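Local coordinates for Myo-inositol phosphohydrolase (Mitsuokella multacida, PDB 4WU3), which probably removes phosphate groups from inositol phosphates such as phytate, and is a protein tyrosine phosphatase-like enzyme crystallised here with inositol-(1,3,4,5)-tetrakisphosphate, at residues N58-F64 and A104-K108; V91-F97 and W237-Y243; L408-G414 and N533-H537. The protein carries 2 engineered substitutions. One frame throughout, in Å; residues are numbered along the deposited sequence.

Interaction 1: residues N58-F64 and A104-K108; sequences NQLPRNF and AILKK
Leu60 packs its two methyl groups against the helix at Ala104, Ile105 and Lys108. CB and CG only carry the fork to the helix; chi1 of -72° sets CG anti to the carbonyl carbon, beside the backbone N. Beyond CG the side chain forks. CD1 meets the lysine chain, 3.6 Å from Lys108 CD, and the two side chains cross at about a right angle. CD2 turns to the helix backbone and lies 3.8 Å from Ala104 O. The same CD2 also sits over the centre of one face of the Phe64 ring. That ring continues the apolar surface: Phe64 CE2 is 3.9 Å from Lys108 CD, and Phe64 CE1 is 4.0 Å from Ile105 CG1. Next to it, Pro61 CG touches Ile105 CD1 at 3.8 Å. Ala104 CB rests 3.5 Å from Gln59 O. Gln59 NE2 hydrogen-bonds to Glu101, about one turn before Ala104 in the helix. A type II beta turn from Pro61 to Phe64 brings proline and phenylalanine to the same helix. The contact is apolar packing of a loop on the C-terminal part of helix 99-108. This loop leads into edge strand 65-66 of the mixed five-stranded sheet in the N-terminal phosphatase-like half.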
# COMPACT_ATOMS: atom_id res chain seq x y z
N ASN A 58 31.45 -15.30 15.53
CA ASN A 58 32.54 -14.45 15.03
C ASN A 58 32.58 -14.44 13.51
O ASN A 58 33.24 -15.26 12.89
CB ASN A 58 33.88 -14.92 15.60
CG ASN A 58 35.04 -14.11 15.06
OD1 ASN A 58 34.88 -12.98 14.61
ND2 ASN A 58 36.23 -14.69 15.13
N GLN A 59 31.88 -13.49 12.90
CA GLN A 59 31.78 -13.43 11.45
C GLN A 59 31.13 -12.12 11.03
O GLN A 59 30.47 -11.46 11.84
CB GLN A 59 30.94 -14.60 10.93
CG GLN A 59 29.47 -14.48 11.33
CD GLN A 59 28.62 -15.64 10.85
OE1 GLN A 59 29.09 -16.53 10.14
NE2 GLN A 59 27.35 -15.64 11.25
N LEU A 60 31.31 -11.75 9.77
CA LEU A 60 30.54 -10.66 9.20
C LEU A 60 29.09 -11.13 9.11
O LEU A 60 28.83 -12.30 8.83
CB LEU A 60 31.05 -10.30 7.82
CG LEU A 60 32.39 -9.57 7.75
CD1 LEU A 60 32.74 -9.28 6.30
CD2 LEU A 60 32.36 -8.28 8.55
N PRO A 61 28.14 -10.22 9.34
CA PRO A 61 26.74 -10.61 9.29
C PRO A 61 26.21 -10.77 7.88
O PRO A 61 26.88 -10.46 6.91
CB PRO A 61 26.03 -9.46 9.99
CG PRO A 61 26.88 -8.27 9.71
CD PRO A 61 28.30 -8.79 9.67
N ARG A 62 24.98 -11.26 7.82
CA ARG A 62 24.21 -11.44 6.61
C ARG A 62 24.15 -10.19 5.74
O ARG A 62 23.92 -9.09 6.24
CB ARG A 62 22.79 -11.86 7.02
CG ARG A 62 21.77 -12.01 5.90
CD ARG A 62 20.42 -12.35 6.49
NE ARG A 62 19.41 -12.59 5.46
CZ ARG A 62 18.10 -12.53 5.68
NH1 ARG A 62 17.64 -12.24 6.89
NH2 ARG A 62 17.26 -12.76 4.69
N ASN A 63 24.38 -10.37 4.45
CA ASN A 63 24.26 -9.30 3.47
C ASN A 63 25.18 -8.12 3.72
O ASN A 63 24.88 -7.00 3.32
CB ASN A 63 22.81 -8.82 3.38
CG ASN A 63 21.92 -9.82 2.68
OD1 ASN A 63 22.35 -10.47 1.73
ND2 ASN A 63 20.69 -9.97 3.16
N PHE A 64 26.30 -8.37 4.37
CA PHE A 64 27.27 -7.30 4.57
C PHE A 64 27.84 -6.84 3.23
O PHE A 64 28.20 -7.65 2.39
CB PHE A 64 28.42 -7.74 5.47
CG PHE A 64 29.46 -6.68 5.65
CD1 PHE A 64 29.33 -5.73 6.65
CD2 PHE A 64 30.52 -6.60 4.79
CE1 PHE A 64 30.26 -4.73 6.79
CE2 PHE A 64 31.46 -5.60 4.93
CZ PHE A 64 31.33 -4.66 5.93
N ALA A 104 33.43 -7.97 14.21
CA ALA A 104 33.95 -8.25 12.88
C ALA A 104 33.78 -7.05 11.93
O ALA A 104 34.68 -6.77 11.12
CB ALA A 104 33.28 -9.48 12.30
N ILE A 105 32.64 -6.36 12.02
CA ILE A 105 32.43 -5.15 11.21
C ILE A 105 33.44 -4.05 11.56
O ILE A 105 34.08 -3.47 10.69
CB ILE A 105 31.01 -4.59 11.39
CG1 ILE A 105 29.98 -5.53 10.75
CG2 ILE A 105 30.93 -3.21 10.76
CD1 ILE A 105 28.54 -5.10 10.96
N LEU A 106 33.59 -3.78 12.85
CA LEU A 106 34.52 -2.76 13.32
C LEU A 106 35.95 -3.06 12.90
O LEU A 106 36.70 -2.17 12.53
CB LEU A 106 34.43 -2.63 14.84
CG LEU A 106 33.15 -2.00 15.36
CD1 LEU A 106 33.18 -1.91 16.88
CD2 LEU A 106 32.97 -0.62 14.75
N LYS A 107 36.34 -4.34 12.94
CA LYS A 107 37.67 -4.72 12.51
C LYS A 107 37.83 -4.45 11.02
O LYS A 107 38.85 -3.91 10.58
CB LYS A 107 37.95 -6.20 12.82
CG LYS A 107 39.43 -6.57 12.69
CD LYS A 107 39.71 -8.02 13.06
CE LYS A 107 41.21 -8.30 13.07
NZ LYS A 107 41.52 -9.76 13.04
N LYS A 108 36.82 -4.82 10.24
CA LYS A 108 36.94 -4.78 8.80
C LYS A 108 36.98 -3.36 8.23
O LYS A 108 37.71 -3.11 7.27
CB LYS A 108 35.80 -5.55 8.14
CG LYS A 108 35.83 -5.46 6.62
CD LYS A 108 35.10 -6.62 5.98
CE LYS A 108 35.47 -6.77 4.51
NZ LYS A 108 36.83 -7.37 4.36

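Interaction 2: residues V91-F97 and W237-Y243; sequences VSASSCF and WLHYHSY. Engineered in segment 237-243: Ser242 (natural residue Cys). With PO4 (phosphate ion), chain G.
Strands 91-94 and 237-241 lie side by side as Ser92 pairs with His239, and strand 237-241 leads into the phosphate-binding loop (P-loop) of the tyrosine phosphatase signature. His241, the last strand residue, and Ser242 begin that signature; Ser242 is engineered and replaces the natural cysteine. A phosphate ion, probably from the crystallisation liquor, accepts bonds from Ser242 OG and, weakly, Tyr243 N. Ala244 N, Met246 N and Arg248 NE also bond to it. The strands are parallel. Ser92 N bonds to Leu238 O at 2.9 Å, nearly straight at 166°. Tyr240 N returns the bond to Ser92 O, and Ser94 N bonds to Tyr240 O at 3.1 Å.

On the sheet face carrying Ser92 and Ser94, a polar chain runs through His239. Trp237 NE1 donates to Ser92 OG at 3.1 Å, in the plane of the indole. Ser92 OG also meets His239 ND1 at 2.6 Å. On the far side of the imidazole, His239 NE2 donates to Ser94 OG at 2.8 Å. Both serine oxygens lie at the ring edge, so the imidazole is fixed in rotation. Ser94 OG in turn donates a hydrogen bond to Ser95 O. The two strands are neighbours in the central mixed sheet of the phosphatase fold, with helix 247-261 packed on the opposite face against Val91 and Ala93.

Past the strands, Cys96 N bonds to Tyr243 O at 3.0 Å, and Cys96 SG lies 3.5 Å from Tyr243 CD1, oblique to the ring. His241 ND1 donates in plane to a lone pair of Ser242 O, while NE2 bonds to Glu195. The Phe97 ring meets the His241 ring obliquely, with planes at 58°.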
# COMPACT_ATOMS: atom_id res chain seq x y z
N VAL A 91 31.04 3.96 3.48
CA VAL A 91 29.77 3.43 3.84
C VAL A 91 29.80 1.91 3.81
O VAL A 91 30.49 1.31 2.99
CB VAL A 91 28.71 3.97 2.86
CG1 VAL A 91 28.76 3.21 1.54
CG2 VAL A 91 27.33 3.86 3.48
N SER A 92 29.07 1.28 4.73
CA SER A 92 28.80 -0.16 4.65
C SER A 92 27.37 -0.43 5.10
O SER A 92 26.69 0.49 5.54
CB SER A 92 29.80 -0.99 5.48
OG SER A 92 29.82 -0.59 6.84
N ALA A 93 26.93 -1.68 4.97
CA ALA A 93 25.56 -2.06 5.29
C ALA A 93 25.45 -3.57 5.51
O ALA A 93 26.31 -4.35 5.09
CB ALA A 93 24.63 -1.63 4.17
N SER A 94 24.38 -3.98 6.18
CA SER A 94 24.17 -5.39 6.49
C SER A 94 22.84 -5.59 7.15
O SER A 94 22.12 -4.64 7.42
CB SER A 94 25.24 -5.90 7.46
OG SER A 94 25.09 -5.29 8.73
N SER A 95 22.55 -6.87 7.42
CA SER A 95 21.50 -7.28 8.33
C SER A 95 21.83 -6.83 9.74
O SER A 95 22.92 -6.32 10.01
CB SER A 95 21.44 -8.80 8.36
OG SER A 95 22.56 -9.32 9.10
N CYS A 96 20.92 -7.08 10.66
CA CYS A 96 21.24 -6.87 12.04
C CYS A 96 22.38 -7.81 12.40
O CYS A 96 22.65 -8.76 11.68
CB CYS A 96 20.01 -7.07 12.93
SG CYS A 96 19.26 -8.70 12.87
N PHE A 97 23.05 -7.51 13.51
CA PHE A 97 24.27 -8.19 13.90
C PHE A 97 24.28 -8.53 15.40
O PHE A 97 23.76 -7.78 16.24
CB PHE A 97 25.51 -7.33 13.56
CG PHE A 97 25.35 -5.86 13.88
CD1 PHE A 97 25.38 -5.40 15.19
CD2 PHE A 97 25.18 -4.93 12.86
CE1 PHE A 97 25.23 -4.05 15.47
CE2 PHE A 97 25.04 -3.57 13.14
CZ PHE A 97 25.06 -3.14 14.45
N TRP A 237 32.19 7.26 9.19
CA TRP A 237 31.85 6.05 8.47
C TRP A 237 30.46 5.63 8.90
O TRP A 237 30.19 5.50 10.08
CB TRP A 237 32.86 4.94 8.75
CG TRP A 237 32.59 3.73 7.96
CD1 TRP A 237 31.61 2.82 8.18
CD2 TRP A 237 33.28 3.29 6.79
NE1 TRP A 237 31.64 1.84 7.23
CE2 TRP A 237 32.65 2.11 6.35
CE3 TRP A 237 34.36 3.80 6.06
CZ2 TRP A 237 33.08 1.41 5.23
CZ3 TRP A 237 34.77 3.11 4.94
CH2 TRP A 237 34.14 1.93 4.54
N LEU A 238 29.58 5.45 7.92
CA LEU A 238 28.19 5.08 8.17
C LEU A 238 27.90 3.62 7.82
O LEU A 238 28.18 3.16 6.72
CB LEU A 238 27.26 5.97 7.34
CG LEU A 238 27.22 7.45 7.73
CD1 LEU A 238 26.08 8.16 7.01
CD2 LEU A 238 27.07 7.62 9.24
N HIS A 239 27.35 2.90 8.79
CA HIS A 239 26.93 1.53 8.56
C HIS A 239 25.42 1.45 8.77
O HIS A 239 24.95 1.64 9.89
CB HIS A 239 27.62 0.57 9.53
CG HIS A 239 27.27 -0.85 9.30
ND1 HIS A 239 27.89 -1.62 8.33
CD2 HIS A 239 26.32 -1.64 9.85
CE1 HIS A 239 27.35 -2.82 8.31
NE2 HIS A 239 26.40 -2.86 9.23
N TYR A 240 24.69 1.20 7.68
CA TYR A 240 23.24 1.10 7.73
C TYR A 240 22.82 -0.34 7.95
O TYR A 240 23.39 -1.28 7.36
CB TYR A 240 22.61 1.58 6.42
CG TYR A 240 22.90 3.01 6.07
CD1 TYR A 240 22.22 4.05 6.68
CD2 TYR A 240 23.83 3.33 5.09
CE1 TYR A 240 22.49 5.36 6.36
CE2 TYR A 240 24.10 4.63 4.75
CZ TYR A 240 23.43 5.65 5.39
OH TYR A 240 23.71 6.97 5.06
N HIS A 241 21.82 -0.54 8.79
CA HIS A 241 21.25 -1.87 8.92
C HIS A 241 19.77 -1.86 9.33
O HIS A 241 19.27 -0.92 9.97
CB HIS A 241 22.07 -2.69 9.91
CG HIS A 241 21.64 -2.54 11.33
ND1 HIS A 241 20.59 -3.26 11.86
CD2 HIS A 241 22.10 -1.75 12.32
CE1 HIS A 241 20.42 -2.91 13.12
NE2 HIS A 241 21.33 -2.00 13.42
N SER A 242 19.08 -2.92 8.95
CA SER A 242 17.70 -3.13 9.31
C SER A 242 17.62 -4.53 9.93
O SER A 242 18.52 -4.90 10.71
CB SER A 242 16.82 -3.00 8.07
OG SER A 242 17.47 -3.54 6.92
N TYR A 243 16.59 -5.32 9.62
CA TYR A 243 16.62 -6.72 10.05
C TYR A 243 17.42 -7.58 9.07
O TYR A 243 18.38 -8.25 9.46
CB TYR A 243 15.23 -7.32 10.27
CG TYR A 243 15.37 -8.79 10.62
CD1 TYR A 243 15.94 -9.19 11.83
CD2 TYR A 243 15.04 -9.78 9.71
CE1 TYR A 243 16.12 -10.51 12.13
CE2 TYR A 243 15.22 -11.13 10.01
CZ TYR A 243 15.76 -11.48 11.22
OH TYR A 243 15.96 -12.81 11.53
P PO4 G . 14.77 -5.30 5.79
O1 PO4 G . 14.19 -6.34 4.86
O2 PO4 G . 16.21 -5.11 5.37
O3 PO4 G . 14.68 -5.75 7.23
O4 PO4 G . 14.05 -3.97 5.68

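Interaction 3: residues L408-G414 and N533-H537; sequences LKQQAKG and NAWLH
The Trp535 indole and the Gln411 amide have planes 82° apart, and the helix end approaches the indole from one side, Ala412 and Gln411 by the six-membered ring and Leu408 by the N-H side. The backbone and leucine atoms come in obliquely. Ala412 CA is 3.6 Å from Trp535 CE3, and Gln411 O is 3.6 Å from Trp535 CZ3. Gln411 OE1 approaches Trp535 CH2, also at 3.6 Å, but its hydrogen bonds go to Asn360 and Thr358. Leu408 CD2 lies 3.7 Å from Trp535 NE1, and the two side chains cross at about a right angle. A water lies in the ring plane at the edge. It accepts from Lys413 N; its link to Asn533 O is doubtful, being very short. With chi1 at 179°, Trp535 CG is anti to the backbone N and the ring reaches across to the helix. The indole N-H bonds to Ser391, as does His537 ND1. Leu408 CD1 is 4.2 Å from that His537 ND1. Further along, Gly414 CA comes within 3.3 Å of Asn533 O. Helix 398-411 belongs to the beta-alpha-beta crossover from strand 390-393 to strand 416-422, and its end packs against strand 535-539, which runs between those two.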
# COMPACT_ATOMS: atom_id res chain seq x y z
N LEU A 408 -13.61 27.74 47.57
CA LEU A 408 -12.17 27.66 47.78
C LEU A 408 -11.72 28.60 48.90
O LEU A 408 -10.93 28.22 49.75
CB LEU A 408 -11.38 27.95 46.50
CG LEU A 408 -11.58 26.96 45.34
CD1 LEU A 408 -10.63 27.31 44.21
CD2 LEU A 408 -11.37 25.52 45.77
N LYS A 409 -12.24 29.82 48.90
CA LYS A 409 -11.93 30.76 49.97
C LYS A 409 -12.39 30.25 51.32
O LYS A 409 -11.74 30.48 52.33
CB LYS A 409 -12.54 32.12 49.67
CG LYS A 409 -11.83 32.81 48.52
CD LYS A 409 -12.54 34.08 48.11
CE LYS A 409 -11.69 34.86 47.13
NZ LYS A 409 -12.38 36.12 46.73
N GLN A 410 -13.51 29.53 51.34
CA GLN A 410 -13.96 28.86 52.55
C GLN A 410 -12.88 27.93 53.11
O GLN A 410 -12.66 27.90 54.31
CB GLN A 410 -15.23 28.07 52.26
CG GLN A 410 -15.81 27.35 53.46
CD GLN A 410 -16.34 28.32 54.49
OE1 GLN A 410 -17.21 29.14 54.18
NE2 GLN A 410 -15.84 28.23 55.71
N GLN A 411 -12.22 27.16 52.24
CA GLN A 411 -11.32 26.10 52.68
C GLN A 411 -9.84 26.49 52.67
O GLN A 411 -9.02 25.87 53.34
CB GLN A 411 -11.52 24.85 51.82
CG GLN A 411 -12.93 24.29 51.93
CD GLN A 411 -13.17 23.11 51.01
OE1 GLN A 411 -12.29 22.25 50.82
NE2 GLN A 411 -14.35 23.05 50.45
N ALA A 412 -9.49 27.52 51.91
CA ALA A 412 -8.09 27.89 51.74
C ALA A 412 -7.53 28.64 52.95
O ALA A 412 -8.21 29.47 53.55
CB ALA A 412 -7.93 28.72 50.49
N LYS A 413 -6.28 28.34 53.28
CA LYS A 413 -5.60 28.96 54.42
C LYS A 413 -4.48 29.88 53.94
O LYS A 413 -3.68 30.36 54.73
CB LYS A 413 -5.01 27.88 55.35
CG LYS A 413 -6.01 26.85 55.85
CD LYS A 413 -7.16 27.51 56.61
CE LYS A 413 -8.14 26.47 57.14
NZ LYS A 413 -9.47 27.06 57.50
N GLY A 414 -4.43 30.13 52.63
CA GLY A 414 -3.38 30.96 52.04
C GLY A 414 -3.74 31.27 50.61
O GLY A 414 -4.85 30.98 50.16
N ASN A 533 1.12 27.45 52.76
CA ASN A 533 -0.34 27.40 52.78
C ASN A 533 -0.98 27.72 51.42
O ASN A 533 -2.18 27.95 51.36
CB ASN A 533 -0.97 28.37 53.80
CG ASN A 533 -0.27 28.41 55.14
OD1 ASN A 533 -0.03 29.49 55.70
ND2 ASN A 533 0.00 27.26 55.68
N ALA A 534 -0.18 27.80 50.36
CA ALA A 534 -0.74 28.03 49.03
C ALA A 534 -1.73 26.91 48.71
O ALA A 534 -1.50 25.75 49.08
CB ALA A 534 0.35 28.09 47.96
N TRP A 535 -2.83 27.26 48.04
CA TRP A 535 -3.83 26.30 47.61
C TRP A 535 -3.76 26.18 46.09
O TRP A 535 -3.83 27.19 45.39
CB TRP A 535 -5.21 26.77 48.03
CG TRP A 535 -6.31 25.87 47.61
CD1 TRP A 535 -6.72 25.61 46.34
CD2 TRP A 535 -7.16 25.10 48.46
NE1 TRP A 535 -7.77 24.74 46.35
CE2 TRP A 535 -8.06 24.41 47.64
CE3 TRP A 535 -7.24 24.93 49.85
CZ2 TRP A 535 -9.04 23.56 48.15
CZ3 TRP A 535 -8.20 24.08 50.36
CH2 TRP A 535 -9.09 23.41 49.51
N LEU A 536 -3.61 24.96 45.59
CA LEU A 536 -3.50 24.74 44.15
C LEU A 536 -4.75 24.13 43.57
O LEU A 536 -5.17 23.04 43.98
CB LEU A 536 -2.34 23.80 43.85
CG LEU A 536 -0.97 24.27 44.30
CD1 LEU A 536 0.07 23.22 43.93
CD2 LEU A 536 -0.64 25.62 43.69
N HIS A 537 -5.36 24.83 42.62
CA HIS A 537 -6.50 24.29 41.89
C HIS A 537 -6.12 23.93 40.47
O HIS A 537 -5.90 24.80 39.63
CB HIS A 537 -7.65 25.28 41.85
CG HIS A 537 -8.83 24.77 41.08
ND1 HIS A 537 -9.84 24.04 41.67
CD2 HIS A 537 -9.14 24.84 39.77
CE1 HIS A 537 -10.73 23.70 40.76
NE2 HIS A 537 -10.33 24.18 39.60
O HOH W 1 -4.23 26.68 51.58

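Interaction 2 is wholly buried, whereas interactions 1 and 3 are partly buried. Interactions 1 and 2 touch: Pro61 packs on Ser94 and Ser95, and Ile105 reaches His239, so one helix and one loop cover the face that carries the polar chain. Interaction 3 lies about 60 Å from interaction 2, centre to centre, in the C-terminal half. The two halves repeat one topology: strand 535-539 matches 237-241, and helix 398-411 matches 99-108. Trp535 and His537 share Ser391 much as Trp237 and His239 share Ser92. Chemistry follows place: hydrogen bonds join neighbouring strands in interaction 2, while mainly apolar packing sets a helix against a loop in interaction 1 and against a strand start in interaction 3.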